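Local atomic coordinates of cell division protein FtsZ 1 (Methanocaldococcus jannaschii, PDB entry 2VAP), a protein that binds GTP and probably hydrolyses it as it polymerises into the contractile Z ring that marks the site of cell division. Residues Ile53-Lys57 with Thr79-Lys83. Residues are numbered along the deposited sequence; the frame is centred on the assembly and turned at random.
Sequences ITRLK and TKADK
T54 lays its side chain over the backbone at T79-K80, meeting the loop with both branches. Its OG1 accepts the amide of K80, with K80 N 3.1 Å from T54 OG1 and an N-H...O angle of 159°. CG2 of T79 closes on the same oxygen, while T54 CG2 rests 3.8 Å from CD in the aliphatic part of K80. With OG1 anti to the carbonyl carbon (chi1 -61°), the hydroxyl lies beside its own backbone N, where it also bonds N50 O one helical turn earlier. A water 2.7 Å from T54 OG1 makes a weak bond to OG1 of T79, whose stronger partner is Q75 O. A valine here would probably leave the K80 amide without its acceptor and the water without its anchor.

One turn on, K57, its CG anti to the backbone N, runs its chain along the loop toward D82. K57 CB packs 3.4 Å from K80 O, a buried carbonyl with no hydrogen-bond partner, which I53 CG2 and the CA-H of T54 also approach. At the far end, K57 NZ forms a salt bridge to D82 OD1 (2.7 Å), reaching its syn side 34° out of the carboxylate plane; D82 OD2 takes the amide of T66, which fixes the carboxylate at both oxygens. Deeper in, I53 CG2 meets A81 CB at 3.6 Å.

The contact thus fastens helix 46-59 of the Rossmann-like GTPase domain, which follows strand 40-45, to the loop joining helix 73-77 to edge strand 83-86, with I53, K57, T79 and A81 all touching strand 64-70.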
loop_
_atom_site.group_PDB
_atom_site.type_symbol
_atom_site.label_atom_id
_atom_site.label_comp_id
_atom_site.label_asym_id
_atom_site.label_seq_id
_atom_site.Cartn_x
_atom_site.Cartn_y
_atom_site.Cartn_z
ATOM N N ILE A 53 4.733 8.902 4.513
ATOM C CA ILE A 53 6.095 8.998 3.977
ATOM C C ILE A 53 7.134 9.254 5.077
ATOM O O ILE A 53 8.183 8.606 5.103
ATOM C CB ILE A 53 6.200 10.076 2.856
ATOM C CG1 ILE A 53 5.412 9.652 1.607
ATOM C CG2 ILE A 53 7.661 10.380 2.505
ATOM C CD1 ILE A 53 5.969 8.440 0.852
ATOM N N THR A 54 6.830 10.192 5.976
ATOM C CA THR A 54 7.712 10.524 7.100
ATOM C C THR A 54 8.045 9.283 7.928
ATOM O O THR A 54 9.214 9.023 8.228
ATOM C CB THR A 54 7.089 11.610 8.012
ATOM O OG1 THR A 54 6.884 12.808 7.257
ATOM C CG2 THR A 54 7.996 11.924 9.199
ATOM N N ARG A 55 7.010 8.519 8.275
ATOM C CA ARG A 55 7.163 7.298 9.065
ATOM C C ARG A 55 7.977 6.230 8.333
ATOM O O ARG A 55 8.790 5.541 8.949
ATOM C CB ARG A 55 5.794 6.742 9.469
ATOM C CG ARG A 55 5.030 7.578 10.500
ATOM C CD ARG A 55 5.595 7.423 11.914
ATOM N NE ARG A 55 5.653 6.026 12.345
ATOM C CZ ARG A 55 4.663 5.374 12.951
ATOM N NH1 ARG A 55 3.511 5.980 13.211
ATOM N NH2 ARG A 55 4.828 4.104 13.296
ATOM N N LEU A 56 7.762 6.106 7.023
ATOM C CA LEU A 56 8.521 5.162 6.197
ATOM C C LEU A 56 9.994 5.558 6.079
ATOM O O LEU A 56 10.872 4.695 6.035
ATOM C CB LEU A 56 7.901 5.028 4.800
ATOM C CG LEU A 56 6.513 4.391 4.661
ATOM C CD1 LEU A 56 5.972 4.601 3.253
ATOM C CD2 LEU A 56 6.525 2.906 5.019
ATOM N N LYS A 57 10.249 6.865 6.029
ATOM C CA LYS A 57 11.607 7.403 5.935
ATOM C C LYS A 57 12.373 7.263 7.255
ATOM O O LYS A 57 13.563 6.937 7.251
ATOM C CB LYS A 57 11.569 8.867 5.470
ATOM C CG LYS A 57 12.928 9.565 5.358
ATOM C CD LYS A 57 13.776 9.015 4.216
ATOM C CE LYS A 57 15.153 9.656 4.201
ATOM N NZ LYS A 57 16.073 8.983 3.244
ATOM N N THR A 79 7.747 17.252 6.700
ATOM C CA THR A 79 7.789 15.870 6.227
ATOM C C THR A 79 9.234 15.436 5.972
ATOM O O THR A 79 10.060 16.236 5.529
ATOM C CB THR A 79 6.949 15.705 4.932
ATOM O OG1 THR A 79 5.602 16.123 5.180
ATOM C CG2 THR A 79 6.941 14.261 4.443
ATOM N N LYS A 80 9.535 14.174 6.272
ATOM C CA LYS A 80 10.833 13.588 5.946
ATOM C C LYS A 80 10.699 12.688 4.720
ATOM O O LYS A 80 9.896 11.752 4.713
ATOM C CB LYS A 80 11.399 12.802 7.136
ATOM C CG LYS A 80 12.058 13.661 8.217
ATOM C CD LYS A 80 11.050 14.192 9.234
ATOM C CE LYS A 80 11.716 15.071 10.284
ATOM N NZ LYS A 80 12.179 16.376 9.730
ATOM N N ALA A 81 11.482 12.988 3.684
ATOM C CA ALA A 81 11.419 12.268 2.409
ATOM C C ALA A 81 12.720 12.402 1.622
ATOM O O ALA A 81 13.497 13.331 1.849
ATOM C CB ALA A 81 10.247 12.780 1.572
ATOM N N ASP A 82 12.948 11.473 0.694
ATOM C CA ASP A 82 14.066 11.577 -0.245
ATOM C C ASP A 82 13.875 12.770 -1.180
ATOM O O ASP A 82 14.837 13.458 -1.526
ATOM C CB ASP A 82 14.214 10.294 -1.071
ATOM C CG ASP A 82 14.683 9.109 -0.245
ATOM O OD1 ASP A 82 15.612 9.272 0.575
ATOM O OD2 ASP A 82 14.129 8.006 -0.431
ATOM N N LYS A 83 12.625 13.003 -1.577
ATOM C CA LYS A 83 12.270 14.099 -2.475
ATOM C C LYS A 83 10.932 14.715 -2.069
ATOM O O LYS A 83 9.970 13.999 -1.787
ATOM C CB LYS A 83 12.217 13.603 -3.928
ATOM C CG LYS A 83 11.772 14.640 -4.965
ATOM C CD LYS A 83 12.810 15.737 -5.168
ATOM C CE LYS A 83 12.321 16.776 -6.164
ATOM N NZ LYS A 83 13.296 17.889 -6.332
HETATM O O HOH W 1 4.870 14.513 8.007
#